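Local coordinates for succinate--CoA ligase subunit alpha (Campylobacter jejuni, PDB 6MEL), which is the alpha subunit of a CoA ligase, joining a Rossmann-like CoA-binding domain to a CoA-ligase domain, at residues 21-24 and 25-29; 127-130 and 131-134; 277-280 and 281-284. All coordinates share one frame; numbering follows the deposited sequence.

Interaction 1 (21-24 and 25-29); sequences ATFH and AEQCM
Gln27 reaches back along the helix 19-31 to lie against Phe23, one turn earlier. Its course can be followed atom by atom. CB lies 3.6 Å from His24 O, and CG passes at the same distance from Phe23 O, so the base of the chain runs over the carbonyls of the preceding turn. Here chi1 of -65° sets CG beside the backbone N and anti to the carbonyl carbon, and the chain then stays extended. CD comes against Phe23 CE2, and at the tip NE2 approaches Phe23 CZ at 3.4 Å. The amide plane is tilted 39° from the ring plane and NE2 meets the ring obliquely. The other amide atom, OE1, accepts a hydrogen bond of 2.9 Å from a water, and the same water is hydrogen-bonded to His24 ND1 at 2.7 Å, in the plane of the imidazole. Phe23 CD2 stands 3.7 Å above the centre of that imidazole, so the three side chains form one cluster. In the backbone, Gln27 N donates to Phe23 O (3.2 Å) in a helical i to i+4 bond. Apolar side chains of the other protein chain pack on Phe23, His24 and Gln27, placing the cluster at the subunit interface. The chemistry is mixed: Gln27 lays its amide nitrogen obliquely against the Phe23 ring and gives its oxygen to a water bridge, and the bridge should restrain both the amide flip and the rotation of the imidazole.

Interaction 2 (127-130 and 131-134); sequences IITS and EECK
Ile128 holds CG1 anti to its backbone N (chi1 179°), which carries that branch across to Lys134 on the neighbouring strand. CG1 consequently lies 3.4 Å from Cys133 O, and CD1 rests 3.7 Å from Lys134 CB. On the opposite face of the hairpin, Thr129 turns OG1 beside its backbone N (chi1 -70°) and leaves CG2 anti to that N, alongside Glu132; CG2 is 3.6 Å from Glu132 OE2, the two side chains pointing the same way. Cys133 brings SG to 4.1 Å from Thr129 CB on this same face.

The backbone geometry identifies the motif. Ile128 and Lys134 form a non-hydrogen-bonded antiparallel pair, and Thr129 and Cys133 the hydrogen-bonded pair next to it, with Thr129 N donating to Cys133 O at 2.9 Å. Thr129 O is gripped twice, by Glu132 N (2.9 Å) and by Cys133 N (3.0 Å), the latter in the carbonyl plane and the former tilted from it. Both Glu132 and Cys133 thus face Thr129, a classic beta bulge, while Glu131, with positive phi, carries the chain round the turn of the hairpin.

Around this, Tyr31 of helix 19-31 packs on Ile128 and Lys134 and its hydroxyl binds Glu131 N. Polar ends are taken up beyond the hairpin: Glu132 OE1 bonds to Lys7 N, and Lys134 NZ to Met138 O. Chemically, the two faces differ: aliphatic carbons of Ile128 and Lys134 meet on one, while the face of Thr129 and Cys133 mixes methyl and thiol with a hydroxyl bonded to Thr174 and Val5. The Thr129 carbonyl, accepting two N-H groups, probably holds the bulge in place.

Interaction 3 (277-280 and 281-284); sequences PALI and GEEI
Leu279 and Glu282 run side by side and point the same way from the first turn of the helix 280-288. The contact is made by one leucine methyl: CD2 lies 3.7 Å from Glu282 OE2 and 3.8 Å from Glu282 CD, so it rests against the carboxylate as a whole. In both residues CG is anti to the carbonyl carbon and beside the backbone N (chi1 -56° in Leu279), consistent with the two chains running the same way. The carboxylate is committed beyond this pair, because OE2 forms a salt bridge to a basic side chain of the other protein chain, while an aromatic side chain of that chain packs on Leu279.

Glu283 is turned differently. Its chain bends at chi2 (69°), and OE1 accepts from a water at 2.6 Å that also donates to Leu279 O at 2.8 Å; Lys286 makes a salt bridge to the same OE1. Leu279 is the N-cap residue, and its carbonyl takes the helical bond from Glu283 N (3.1 Å). A second water bridges the start of the helix, accepting from Glu282 N at 2.9 Å and donating to Ala278 O. Ile280 O receives Ile284 N at 3.2 Å, continuing the helical pattern.

Ile280 and Ile284 face inward, onto Val205 of strand 203-209 and onto Phe233 and Val231 of strand 230-235. Ile280 also meets Ala161 of helix 156-167, whose Gln164 bonds to Pro277 O and Gly281 N, so the helix start packs against both that helix and the sheet strands.

Overall arrangement
Interactions 1 and 2 are neighbours, their centres about 13 Å apart: Cys28 SG of the helix 19-31 packs 3.2 Å from Lys134 O of the hairpin. Their touching point brings a helix beside the first sheet against the edge hairpin of the second. Interaction 3 is remote, about 31 Å from interaction 1 and 22 Å from interaction 2 between centres, on a helix packed against that second sheet. Only interaction 2 is mostly buried, and it relies on strand pairing; the two helical contacts are partly buried, use water bridges and meet the other protein chain, by apolar packing at 21-29 and, at 277-284, also through Glu282 bound to a basic side chain of that chain.

Interaction 1 (21-24 and 25-29)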
# COMPACT_ATOMS: atom_id res chain seq x y z
N ALA A 21 -10.83 2.58 20.05
CA ALA A 21 -11.43 3.89 19.94
C ALA A 21 -11.61 4.51 21.32
O ALA A 21 -11.36 5.71 21.51
CB ALA A 21 -12.76 3.81 19.24
N THR A 22 -12.05 3.69 22.28
CA THR A 22 -12.30 4.16 23.67
C THR A 22 -10.97 4.63 24.30
O THR A 22 -10.88 5.71 24.84
CB THR A 22 -12.99 3.07 24.52
OG1 THR A 22 -14.27 2.79 23.95
CG2 THR A 22 -13.13 3.49 25.98
N PHE A 23 -9.94 3.79 24.20
CA PHE A 23 -8.62 4.09 24.68
C PHE A 23 -8.15 5.44 24.10
O PHE A 23 -7.76 6.32 24.85
CB PHE A 23 -7.66 2.96 24.31
CG PHE A 23 -6.24 3.23 24.73
CD1 PHE A 23 -5.78 2.84 25.99
CD2 PHE A 23 -5.38 3.93 23.89
CE1 PHE A 23 -4.48 3.13 26.39
CE2 PHE A 23 -4.09 4.24 24.29
CZ PHE A 23 -3.63 3.81 25.53
N HIS A 24 -8.20 5.60 22.76
CA HIS A 24 -7.66 6.78 22.14
C HIS A 24 -8.54 8.00 22.43
O HIS A 24 -8.01 9.07 22.68
CB HIS A 24 -7.40 6.57 20.65
CG HIS A 24 -6.28 5.62 20.42
ND1 HIS A 24 -4.97 5.96 20.70
CD2 HIS A 24 -6.27 4.34 20.00
CE1 HIS A 24 -4.19 4.93 20.40
NE2 HIS A 24 -4.97 3.91 20.00
N ALA A 25 -9.87 7.85 22.35
CA ALA A 25 -10.82 8.96 22.64
C ALA A 25 -10.55 9.56 24.02
O ALA A 25 -10.54 10.80 24.18
CB ALA A 25 -12.27 8.52 22.54
N GLU A 26 -10.24 8.71 24.99
CA GLU A 26 -9.96 9.14 26.37
C GLU A 26 -8.67 9.96 26.38
O GLU A 26 -8.62 11.05 26.94
CB GLU A 26 -9.89 7.89 27.27
CG GLU A 26 -9.84 8.18 28.76
CD GLU A 26 -9.96 6.91 29.60
OE1 GLU A 26 -9.14 5.99 29.43
OE2 GLU A 26 -10.91 6.83 30.40
N GLN A 27 -7.61 9.42 25.76
CA GLN A 27 -6.35 10.18 25.65
C GLN A 27 -6.56 11.50 24.89
O GLN A 27 -6.03 12.51 25.30
CB GLN A 27 -5.25 9.35 25.00
CG GLN A 27 -4.85 8.14 25.84
CD GLN A 27 -3.45 7.70 25.51
OE1 GLN A 27 -2.89 8.02 24.46
NE2 GLN A 27 -2.85 7.01 26.46
N CYS A 28 -7.38 11.52 23.83
CA CYS A 28 -7.64 12.78 23.08
C CYS A 28 -8.34 13.81 23.99
O CYS A 28 -7.97 14.99 24.03
CB CYS A 28 -8.46 12.53 21.81
SG CYS A 28 -7.56 11.56 20.55
N MET A 29 -9.33 13.36 24.75
CA MET A 29 -10.03 14.23 25.69
C MET A 29 -9.07 14.78 26.76
O MET A 29 -9.06 15.98 27.00
CB MET A 29 -11.19 13.49 26.35
CG MET A 29 -12.37 13.32 25.41
SD MET A 29 -13.59 12.08 26.00
CE MET A 29 -15.02 13.14 26.11
O HOH W 1 -6.97 5.97 27.57
O HOH W 2 -4.15 8.25 21.81

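Interaction 2 (127-130 and 131-134)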
# COMPACT_ATOMS: atom_id res chain seq x y z
N ILE A 127 -4.53 13.98 13.27
CA ILE A 127 -4.06 15.37 13.25
C ILE A 127 -3.89 15.83 14.69
O ILE A 127 -4.64 15.42 15.57
CB ILE A 127 -5.00 16.29 12.44
CG1 ILE A 127 -4.54 17.75 12.44
CG2 ILE A 127 -6.43 16.19 12.93
CD1 ILE A 127 -5.29 18.62 11.44
N ILE A 128 -2.86 16.65 14.93
CA ILE A 128 -2.62 17.16 16.27
C ILE A 128 -2.20 18.61 16.16
O ILE A 128 -1.33 18.96 15.35
CB ILE A 128 -1.58 16.32 17.06
CG1 ILE A 128 -1.33 16.91 18.45
CG2 ILE A 128 -0.25 16.16 16.32
CD1 ILE A 128 -0.72 15.97 19.44
N THR A 129 -2.81 19.44 17.01
CA THR A 129 -2.36 20.81 17.25
C THR A 129 -1.75 20.84 18.66
O THR A 129 -2.47 20.68 19.64
CB THR A 129 -3.48 21.83 17.04
OG1 THR A 129 -3.76 21.87 15.64
CG2 THR A 129 -3.11 23.23 17.52
N SER A 130 -0.43 20.99 18.70
CA SER A 130 0.42 20.82 19.88
C SER A 130 -0.19 21.55 21.09
O SER A 130 -0.56 22.69 20.99
CB SER A 130 1.81 21.31 19.61
OG SER A 130 2.36 20.67 18.49
N GLU A 131 -0.37 20.80 22.18
CA GLU A 131 -0.83 21.31 23.47
C GLU A 131 -2.22 21.92 23.35
O GLU A 131 -2.61 22.66 24.21
CB GLU A 131 0.16 22.33 24.04
CG GLU A 131 1.54 21.76 24.35
CD GLU A 131 2.58 22.85 24.68
OE1 GLU A 131 2.15 23.94 25.10
OE2 GLU A 131 3.78 22.66 24.41
N GLU A 132 -3.00 21.58 22.31
CA GLU A 132 -4.36 22.09 22.23
C GLU A 132 -5.36 20.95 22.03
O GLU A 132 -6.40 20.91 22.67
CB GLU A 132 -4.52 23.09 21.09
CG GLU A 132 -4.22 24.54 21.44
CD GLU A 132 -4.78 25.52 20.40
OE1 GLU A 132 -6.06 25.70 20.33
OE2 GLU A 132 -3.97 26.07 19.61
N CYS A 133 -5.11 20.08 21.03
CA CYS A 133 -6.03 19.01 20.73
C CYS A 133 -5.35 17.97 19.85
O CYS A 133 -4.39 18.27 19.10
CB CYS A 133 -7.28 19.51 20.01
SG CYS A 133 -6.95 20.13 18.35
N LYS A 134 -5.87 16.76 19.92
CA LYS A 134 -5.40 15.70 19.05
C LYS A 134 -6.58 14.81 18.65
O LYS A 134 -7.47 14.53 19.46
CB LYS A 134 -4.23 14.97 19.72
CG LYS A 134 -4.58 13.75 20.56
CD LYS A 134 -3.37 13.11 21.16
CE LYS A 134 -3.64 11.84 21.94
NZ LYS A 134 -3.76 10.67 21.03

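Interaction 3 (277-280 and 281-284)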
# COMPACT_ATOMS: atom_id res chain seq x y z
N PRO A 277 17.23 10.26 7.46
CA PRO A 277 16.08 10.61 8.28
C PRO A 277 16.45 11.09 9.69
O PRO A 277 15.58 11.55 10.43
CB PRO A 277 15.34 9.27 8.36
CG PRO A 277 16.45 8.27 8.33
CD PRO A 277 17.35 8.81 7.25
N ALA A 278 17.72 10.94 10.06
CA ALA A 278 18.18 11.38 11.38
C ALA A 278 18.36 12.89 11.43
O ALA A 278 18.44 13.39 12.52
CB ALA A 278 19.49 10.72 11.75
N LEU A 279 18.40 13.56 10.27
CA LEU A 279 18.86 14.95 10.17
C LEU A 279 17.74 15.95 9.80
O LEU A 279 18.02 17.07 9.36
CB LEU A 279 20.00 14.98 9.16
CG LEU A 279 21.17 14.04 9.45
CD1 LEU A 279 22.32 14.34 8.49
CD2 LEU A 279 21.66 14.18 10.89
N ILE A 280 16.46 15.58 10.03
CA ILE A 280 15.34 16.47 9.76
C ILE A 280 15.37 17.67 10.72
O ILE A 280 15.15 18.82 10.29
CB ILE A 280 14.01 15.70 9.82
CG1 ILE A 280 13.95 14.61 8.74
CG2 ILE A 280 12.81 16.63 9.71
CD1 ILE A 280 12.82 13.60 8.96
N GLY A 281 15.53 17.40 12.02
CA GLY A 281 15.67 18.46 13.02
C GLY A 281 16.82 19.42 12.66
O GLY A 281 16.68 20.62 12.70
N GLU A 282 17.97 18.85 12.29
CA GLU A 282 19.12 19.65 11.95
C GLU A 282 18.80 20.57 10.77
O GLU A 282 19.29 21.70 10.74
CB GLU A 282 20.32 18.78 11.63
CG GLU A 282 20.96 18.17 12.86
CD GLU A 282 22.32 17.54 12.55
OE1 GLU A 282 22.88 17.85 11.48
OE2 GLU A 282 22.78 16.68 13.32
N GLU A 283 18.00 20.09 9.80
CA GLU A 283 17.70 20.92 8.64
C GLU A 283 16.88 22.13 9.07
O GLU A 283 17.11 23.26 8.61
CB GLU A 283 16.97 20.14 7.54
CG GLU A 283 17.00 20.82 6.20
CD GLU A 283 18.37 20.85 5.53
OE1 GLU A 283 19.31 20.23 6.05
OE2 GLU A 283 18.49 21.53 4.52
N ILE A 284 15.92 21.91 9.96
CA ILE A 284 15.14 23.00 10.49
C ILE A 284 16.06 24.03 11.21
O ILE A 284 15.85 25.24 11.07
CB ILE A 284 14.02 22.47 11.39
CG1 ILE A 284 12.86 21.86 10.56
CG2 ILE A 284 13.53 23.52 12.35
CD1 ILE A 284 12.09 22.84 9.71
O HOH W 3 18.01 16.09 13.32
O HOH W 4 19.92 18.20 7.63